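Local coordinates for protein aminotransferase class I and II (Streptococcus suis 89/1591, PDB 3OP7) that probably catalyses the transfer of amino groups between amino acids and oxo acids, using pyridoxal phosphate held as an internal aldimine, at residues L85-A90 and Y250-A255; N94-Y99 and D246-T251. One frame throughout, in Å; residues are numbered along the deposited sequence. Where two conformers were deposited one is given.

Interaction 1: L85-A90 and Y250-A255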
ATOM      1  N   LEU A  85      10.161   2.121  10.385  1.00 22.98           N
ATOM      2  CA  LEU A  85       9.136   2.751   9.583  1.00 22.92           C
ATOM      3  C   LEU A  85       7.923   1.836   9.478  1.00 23.03           C
ATOM      4  O   LEU A  85       8.010   0.713   8.998  1.00 21.91           O
ATOM      5  CB  LEU A  85       9.610   3.104   8.167  1.00 23.28           C
ATOM      6  CG  LEU A  85      10.753   4.097   8.044  1.00 26.54           C
ATOM      7  CD1 LEU A  85      11.176   4.181   6.578  1.00 25.73           C
ATOM      8  CD2 LEU A  85      10.310   5.474   8.586  1.00 27.28           C
ATOM      9  N   GLN A  86       6.760   2.371   9.853  1.00 22.65           N
ATOM     10  CA  GLN A  86       5.496   1.666   9.674  1.00 22.53           C
ATOM     11  C   GLN A  86       5.121   1.567   8.213  1.00 20.51           C
ATOM     12  O   GLN A  86       5.292   2.541   7.440  1.00 22.23           O
ATOM     13  CB  GLN A  86       4.379   2.412  10.409  1.00 20.87           C
ATOM     14  CG  GLN A  86       3.094   1.627  10.576  1.00 21.22           C
ATOM     15  CD  GLN A  86       2.171   2.341  11.524  1.00 20.96           C
ATOM     16  OE1 GLN A  86       1.580   3.325  11.153  1.00 20.45           O
ATOM     17  NE2 GLN A  86       2.090   1.888  12.746  1.00 19.34           N
ATOM     18  N   THR A  87       4.526   0.424   7.853  1.00 19.73           N
ATOM     19  CA  THR A  87       4.057   0.193   6.511  1.00 20.67           C
ATOM     20  C   THR A  87       2.698  -0.498   6.486  1.00 20.90           C
ATOM     21  O   THR A  87       2.218  -0.994   7.547  1.00 19.48           O
ATOM     22  CB  THR A  87       5.080  -0.685   5.768  1.00 19.82           C
ATOM     23  OG1 THR A  87       5.203  -1.931   6.476  1.00 19.50           O
ATOM     24  CG2 THR A  87       6.450   0.034   5.623  1.00 20.19           C
ATOM     25  N   ASN A  88       2.047  -0.503   5.319  1.00 20.80           N
ATOM     26  CA  ASN A  88       0.822  -1.290   5.146  1.00 20.63           C
ATOM     27  C   ASN A  88       1.137  -2.769   4.993  1.00 20.86           C
ATOM     28  O   ASN A  88       1.245  -3.307   3.873  1.00 20.07           O
ATOM     29  CB  ASN A  88      -0.078  -0.766   4.019  1.00 20.77           C
ATOM     30  CG  ASN A  88       0.562  -0.850   2.635  1.00 22.68           C
ATOM     31  OD1 ASN A  88       1.718  -0.475   2.487  1.00 24.05           O
ATOM     32  ND2 ASN A  88      -0.201  -1.323   1.612  1.00 25.70           N
ATOM     33  N   GLY A  89       1.306  -3.460   6.133  1.00 21.08           N
ATOM     34  CA  GLY A  89       1.737  -4.843   6.103  1.00 20.76           C
ATOM     35  C   GLY A  89       3.191  -5.031   5.772  1.00 20.42           C
ATOM     36  O   GLY A  89       3.868  -4.069   5.343  1.00 21.28           O
ATOM     37  N   ALA A  90       3.675  -6.256   5.935  1.00 20.43           N
ATOM     38  CA  ALA A  90       4.942  -6.669   5.332  1.00 20.15           C
ATOM     39  C   ALA A  90       4.931  -6.474   3.799  1.00 20.27           C
ATOM     40  O   ALA A  90       5.974  -6.183   3.208  1.00 21.48           O
ATOM     41  CB  ALA A  90       5.320  -8.099   5.731  1.00 20.75           C
ATOM     42  N   TYR A 250       4.872   7.087  -2.902  1.00 24.21           N
ATOM     43  CA  TYR A 250       4.593   6.370  -4.146  1.00 24.86           C
ATOM     44  C   TYR A 250       3.699   5.197  -3.899  1.00 25.04           C
ATOM     45  O   TYR A 250       3.069   4.697  -4.833  1.00 24.89           O
ATOM     46  CB  TYR A 250       5.902   5.845  -4.758  1.00 25.55           C
ATOM     47  CG  TYR A 250       6.733   6.864  -5.466  1.00 23.98           C
ATOM     48  CD1 TYR A 250       6.310   7.447  -6.663  1.00 27.14           C
ATOM     49  CD2 TYR A 250       7.971   7.258  -4.969  1.00 23.71           C
ATOM     50  CE1 TYR A 250       7.083   8.308  -7.323  1.00 27.50           C
ATOM     51  CE2 TYR A 250       8.763   8.142  -5.627  1.00 25.09           C
ATOM     52  CZ  TYR A 250       8.332   8.683  -6.828  1.00 27.62           C
ATOM     53  OH  TYR A 250       9.043   9.642  -7.563  1.00 33.00           O
ATOM     54  N   THR A 251       3.745   4.639  -2.680  1.00 23.06           N
ATOM     55  CA  THR A 251       3.096   3.375  -2.396  1.00 22.61           C
ATOM     56  C   THR A 251       1.988   3.384  -1.353  1.00 22.60           C
ATOM     57  O   THR A 251       1.055   2.581  -1.446  1.00 24.57           O
ATOM     58  CB  THR A 251       4.176   2.360  -1.963  1.00 22.27           C
ATOM     59  OG1 THR A 251       4.743   2.796  -0.724  1.00 22.87           O
ATOM     60  CG2 THR A 251       5.287   2.267  -3.087  1.00 23.25           C
HETATM   61  N   MSE A 252       2.086   4.231  -0.314  1.00 21.22           N
HETATM   62  CA  MSE A 252       1.163   4.156   0.785  1.00 21.31           C
HETATM   63  C   MSE A 252       0.774   5.513   1.418  1.00 21.12           C
HETATM   64  O   MSE A 252      -0.338   5.634   1.895  1.00 20.57           O
HETATM   65  CB  MSE A 252       1.692   3.205   1.844  1.00 21.97           C
HETATM   66  CG  MSE A 252       2.958   3.647   2.427  1.00 23.64           C
HETATM   67 SE   MSE A 252       3.757   2.597   3.788  0.75 26.23          SE
HETATM   68  CE  MSE A 252       4.584   1.436   2.446  1.00 29.75           C
ATOM     69  N   ILE A 253       1.698   6.478   1.389  1.00 20.41           N
ATOM     70  CA  ILE A 253       1.745   7.685   2.296  1.00 20.80           C
ATOM     71  C   ILE A 253       1.961   7.288   3.771  1.00 21.80           C
ATOM     72  O   ILE A 253       2.958   7.696   4.405  1.00 21.99           O
ATOM     73  CB  ILE A 253       0.548   8.651   2.153  1.00 20.29           C
ATOM     74  CG1 ILE A 253       0.400   9.105   0.700  1.00 23.14           C
ATOM     75  CG2 ILE A 253       0.753   9.875   3.124  1.00 20.57           C
ATOM     76  CD1 ILE A 253      -0.750  10.049   0.443  1.00 23.51           C
ATOM     77  N   CYS A 254       1.005   6.537   4.293  1.00 21.82           N
ATOM     78  CA  CYS A 254       1.026   6.047   5.647  1.00 22.62           C
ATOM     79  C   CYS A 254       0.008   4.909   5.782  1.00 21.19           C
ATOM     80  O   CYS A 254      -0.835   4.650   4.906  1.00 20.21           O
ATOM     81  CB  CYS A 254       0.667   7.203   6.616  1.00 22.02           C
ATOM     82  SG  CYS A 254      -0.824   7.961   6.226  1.00 24.84           S
ATOM     83  N   ALA A 255       0.073   4.258   6.922  1.00 20.42           N
ATOM     84  CA  ALA A 255      -0.905   3.280   7.279  1.00 20.15           C
ATOM     85  C   ALA A 255      -2.003   3.938   8.067  1.00 20.79           C
ATOM     86  O   ALA A 255      -1.951   5.174   8.319  1.00 23.53           O
ATOM     87  CB  ALA A 255      -0.223   2.209   8.133  1.00 17.78           C
TER
HETATM   88  O   HOH W   1       2.115   4.835   8.835  1.00 23.97           O

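Interaction 2: N94-Y99 and D246-T251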
ATOM      1  N   ASN A  94       8.148  -4.756   2.077  1.00 19.52           N
ATOM      2  CA  ASN A  94       8.973  -5.319   0.996  1.00 20.61           C
ATOM      3  C   ASN A  94       8.980  -4.424  -0.227  1.00 20.77           C
ATOM      4  O   ASN A  94      10.052  -4.206  -0.817  1.00 21.84           O
ATOM      5  CB  ASN A  94       8.517  -6.751   0.574  1.00 19.88           C
ATOM      6  CG  ASN A  94       8.835  -7.823   1.573  1.00 22.39           C
ATOM      7  OD1 ASN A  94       9.863  -7.794   2.274  1.00 22.12           O
ATOM      8  ND2 ASN A  94       8.025  -8.890   1.543  1.00 22.52           N
ATOM      9  N   LEU A  95       7.804  -3.943  -0.640  1.00 20.15           N
ATOM     10  CA  LEU A  95       7.706  -3.083  -1.799  1.00 21.24           C
ATOM     11  C   LEU A  95       8.489  -1.801  -1.568  1.00 21.66           C
ATOM     12  O   LEU A  95       9.209  -1.332  -2.465  1.00 22.58           O
ATOM     13  CB  LEU A  95       6.252  -2.732  -2.088  1.00 21.43           C
ATOM     14  CG  LEU A  95       6.061  -1.766  -3.269  1.00 22.60           C
ATOM     15  CD1 LEU A  95       6.693  -2.294  -4.552  1.00 24.06           C
ATOM     16  CD2 LEU A  95       4.587  -1.456  -3.427  1.00 26.17           C
ATOM     17  N   LEU A  96       8.312  -1.175  -0.416  1.00 21.43           N
ATOM     18  CA  LEU A  96       9.024   0.085  -0.134  1.00 20.68           C
ATOM     19  C   LEU A  96      10.552  -0.108  -0.222  1.00 21.47           C
ATOM     20  O   LEU A  96      11.261   0.726  -0.809  1.00 23.88           O
ATOM     21  CB  LEU A  96       8.675   0.585   1.233  1.00 21.76           C
ATOM     22  CG  LEU A  96       9.376   1.875   1.714  1.00 21.34           C
ATOM     23  CD1 LEU A  96       9.093   3.053   0.752  1.00 22.17           C
ATOM     24  CD2 LEU A  96       8.958   2.181   3.173  1.00 21.26           C
ATOM     25  N   VAL A  97      11.047  -1.190   0.351  1.00 20.94           N
ATOM     26  CA  VAL A  97      12.505  -1.466   0.333  1.00 21.48           C
ATOM     27  C   VAL A  97      12.997  -1.603  -1.121  1.00 23.49           C
ATOM     28  O   VAL A  97      13.936  -0.905  -1.566  1.00 23.65           O
ATOM     29  CB  VAL A  97      12.887  -2.702   1.140  1.00 21.58           C
ATOM     30  CG1 VAL A  97      14.418  -3.095   0.948  1.00 21.59           C
ATOM     31  CG2 VAL A  97      12.597  -2.431   2.621  1.00 23.15           C
ATOM     32  N   LEU A  98      12.336  -2.477  -1.879  1.00 22.49           N
ATOM     33  CA  LEU A  98      12.790  -2.795  -3.227  1.00 23.65           C
ATOM     34  C   LEU A  98      12.615  -1.627  -4.169  1.00 25.49           C
ATOM     35  O   LEU A  98      13.500  -1.272  -4.949  1.00 25.80           O
ATOM     36  CB  LEU A  98      12.065  -4.075  -3.704  1.00 22.83           C
ATOM     37  CG  LEU A  98      12.395  -5.316  -2.850  1.00 25.24           C
ATOM     38  CD1 LEU A  98      11.336  -6.403  -3.033  1.00 26.23           C
ATOM     39  CD2 LEU A  98      13.790  -5.846  -3.213  1.00 27.74           C
ATOM     40  N   TYR A  99      11.471  -0.992  -4.088  1.00 24.42           N
ATOM     41  CA  TYR A  99      11.208   0.106  -4.986  1.00 24.83           C
ATOM     42  C   TYR A  99      12.170   1.287  -4.726  1.00 25.60           C
ATOM     43  O   TYR A  99      12.607   1.975  -5.675  1.00 27.68           O
ATOM     44  CB  TYR A  99       9.753   0.499  -4.853  1.00 26.37           C
ATOM     45  CG  TYR A  99       9.128   1.211  -6.008  1.00 25.41           C
ATOM     46  CD1 TYR A  99       9.626   1.110  -7.293  1.00 29.34           C
ATOM     47  CD2 TYR A  99       8.041   2.019  -5.814  1.00 32.66           C
ATOM     48  CE1 TYR A  99       9.049   1.808  -8.357  1.00 31.33           C
ATOM     49  CE2 TYR A  99       7.451   2.701  -6.879  1.00 33.61           C
ATOM     50  CZ  TYR A  99       7.955   2.580  -8.139  1.00 32.30           C
ATOM     51  OH  TYR A  99       7.370   3.300  -9.173  1.00 34.31           O
ATOM     52  N   ASP A 246      11.621   8.971   1.908  1.00 27.81           N
ATOM     53  CA  ASP A 246      11.313   9.863   0.828  1.00 28.92           C
ATOM     54  C   ASP A 246      10.571   9.203  -0.341  1.00 27.81           C
ATOM     55  O   ASP A 246      10.365   9.852  -1.377  1.00 26.56           O
ATOM     56  CB  ASP A 246      12.585  10.529   0.326  1.00 31.29           C
ATOM     57  CG  ASP A 246      13.153  11.567   1.325  1.00 33.40           C
ATOM     58  OD1 ASP A 246      12.376  12.220   2.103  1.00 33.44           O
ATOM     59  OD2 ASP A 246      14.388  11.715   1.302  1.00 33.68           O
ATOM     60  N   TYR A 247      10.202   7.930  -0.180  1.00 25.82           N
ATOM     61  CA  TYR A 247       9.512   7.165  -1.234  1.00 25.32           C
ATOM     62  C   TYR A 247       8.146   6.610  -0.824  1.00 24.40           C
ATOM     63  O   TYR A 247       7.421   6.054  -1.657  1.00 23.09           O
ATOM     64  CB  TYR A 247      10.381   6.014  -1.718  1.00 25.30           C
ATOM     65  CG  TYR A 247      11.632   6.492  -2.379  1.00 28.26           C
ATOM     66  CD1 TYR A 247      11.652   6.789  -3.747  1.00 30.73           C
ATOM     67  CD2 TYR A 247      12.778   6.705  -1.635  1.00 31.11           C
ATOM     68  CE1 TYR A 247      12.799   7.271  -4.339  1.00 35.05           C
ATOM     69  CE2 TYR A 247      13.919   7.171  -2.207  1.00 34.84           C
ATOM     70  CZ  TYR A 247      13.933   7.458  -3.560  1.00 37.21           C
ATOM     71  OH  TYR A 247      15.100   7.966  -4.101  1.00 41.08           O
ATOM     72  N   ARG A 248       7.732   6.801   0.435  1.00 24.46           N
ATOM     73  CA  ARG A 248       6.468   6.225   0.878  0.70 23.22           C
ATOM     74  C   ARG A 248       5.222   6.837   0.192  1.00 21.98           C
ATOM     75  O   ARG A 248       4.214   6.177   0.150  1.00 22.25           O
ATOM     76  CB  ARG A 248       6.367   6.260   2.418  0.70 23.48           C
ATOM     77  CG  ARG A 248       7.463   5.354   3.025  0.70 23.18           C
ATOM     78  CD  ARG A 248       7.609   5.380   4.585  0.70 25.02           C
ATOM     79  NE  ARG A 248       6.433   4.894   5.297  0.70 22.06           N
ATOM     80  CZ  ARG A 248       5.543   5.647   5.922  0.70 19.76           C
ATOM     81  NH1 ARG A 248       5.649   6.975   5.923  0.70 22.88           N
ATOM     82  NH2 ARG A 248       4.507   5.080   6.530  0.70 19.86           N
ATOM     83  N   ASP A 249       5.272   8.049  -0.358  1.00 23.26           N
ATOM     84  CA  ASP A 249       4.104   8.547  -1.081  1.00 22.31           C
ATOM     85  C   ASP A 249       3.917   7.875  -2.442  1.00 23.63           C
ATOM     86  O   ASP A 249       2.866   8.045  -3.070  1.00 23.79           O
ATOM     87  CB  ASP A 249       4.063  10.061  -1.263  1.00 23.55           C
ATOM     88  CG  ASP A 249       3.901  10.819   0.045  1.00 25.01           C
ATOM     89  OD1 ASP A 249       3.957  10.184   1.112  1.00 24.55           O
ATOM     90  OD2 ASP A 249       3.723  12.050  -0.067  1.00 26.01           O
ATOM     91  N   TYR A 250       4.872   7.087  -2.902  1.00 24.21           N
ATOM     92  CA  TYR A 250       4.593   6.370  -4.146  1.00 24.86           C
ATOM     93  C   TYR A 250       3.699   5.197  -3.899  1.00 25.04           C
ATOM     94  O   TYR A 250       3.069   4.697  -4.833  1.00 24.89           O
ATOM     95  CB  TYR A 250       5.902   5.845  -4.758  1.00 25.55           C
ATOM     96  CG  TYR A 250       6.733   6.864  -5.466  1.00 23.98           C
ATOM     97  CD1 TYR A 250       6.310   7.447  -6.663  1.00 27.14           C
ATOM     98  CD2 TYR A 250       7.971   7.258  -4.969  1.00 23.71           C
ATOM     99  CE1 TYR A 250       7.083   8.308  -7.323  1.00 27.50           C
ATOM    100  CE2 TYR A 250       8.763   8.142  -5.627  1.00 25.09           C
ATOM    101  CZ  TYR A 250       8.332   8.683  -6.828  1.00 27.62           C
ATOM    102  OH  TYR A 250       9.043   9.642  -7.563  1.00 33.00           O
ATOM    103  N   THR A 251       3.745   4.639  -2.680  1.00 23.06           N
ATOM    104  CA  THR A 251       3.096   3.375  -2.396  1.00 22.61           C
ATOM    105  C   THR A 251       1.988   3.384  -1.353  1.00 22.60           C
ATOM    106  O   THR A 251       1.055   2.581  -1.446  1.00 24.57           O
ATOM    107  CB  THR A 251       4.176   2.360  -1.963  1.00 22.27           C
ATOM    108  OG1 THR A 251       4.743   2.796  -0.724  1.00 22.87           O
ATOM    109  CG2 THR A 251       5.287   2.267  -3.087  1.00 23.25           C
TER

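Interaction 1: L85-A90 and Y250-A255
Met252, present as selenomethionine, gives the largest single share of the packing by laying the end of its chain across Thr87 and Asn88. Its SE sits 3.6 Å from Thr87 CA, and the terminal CE touches Thr87 CG2 at 3.9 Å and Asn88 OD1 at 3.4 Å. The chain runs straight to SE and then bends (chi3 84°), which turns the methyl so that it touches both side chains. The Ala255 CB methyl also points at the strand, 3.7 Å from Gln86 OE1.

The polar link is indirect. A water receives the Ala255 N-H at 2.9 Å and lies 2.8 Å from Gln86 OE1, to which it can donate, although acceptors outnumber its protons; Gln86 NE2 is held by Asp260. Within 85-90, Thr87 OG1 donates to Gly89 O at 2.8 Å from above the carbonyl plane, across the inverse gamma turn centred on Asn88. The buried Asn88 N finds no partner and has SE nearby.

Arg230 of the second subunit hydrogen-bonds to the Met252 and Cys254 carbonyls. The Asn88 turn carries strand 84-87, at the edge of the large mixed sheet and paired with strand 232-235, into helix 89-101, where Ala90 N binds the cofactor phosphate.

Interaction 2: N94-Y99 and D246-T251
The Tyr99 ring meets Thr251 at its edge, where the CG2 methyl lies near the ring plane, 3.9 Å from CD2. Tyr250 CB approaches the same ring obliquely, 4.1 Å from CE2, and the two tyrosine side chains cross at about a right angle. A further flat group, the Arg248 guanidinium, has the Leu96 CD2 methyl at its edge in the conformer described here.

Leu96 gives the largest share on the helix side. With CG anti to the backbone N (chi1 178°), it straddles the start of the arginine chain: CD2 is 3.5 Å and CD1 3.6 Å from Arg248 CG. CD1 also reaches Tyr247 CB at 4.1 Å. One turn along the helix from Tyr99, Leu95 CD2 packs on Thr251 CG2 at 3.8 Å, so this methyl serves both.

The side chains meet almost wholly through carbon, though Leu96 also rests on the Tyr247 and Arg248 backbone. Arg248 NH2 bonds to the carbonyls of Gln86 and Ile62, Tyr99 OH to Ser124 of the second subunit, and Tyr250 OH to its Pro5 O. A mainly apolar seam fastens helix 89-101 to the loop, and the tyrosine hydroxyls tie both to that subunit.

Both contacts are buried, and both join the loop between helices 238-244 and 257-268 to the strand 84-87 and helix 89-101 unit, close to the second subunit. They share Tyr250 and Thr251, and their centres lie about 8 Å apart. Interaction 1 sits at the strand-to-helix turn beside the cofactor phosphate, and it mixes selenium and methyl packing with a bridging water and amide groups. Interaction 2, further along the helix, is mainly apolar between its segments. Arg248 knits the two together: besides the hold of its side chain on the strand, Arg248 O probably accepts from Ile253 N at 2.8 Å.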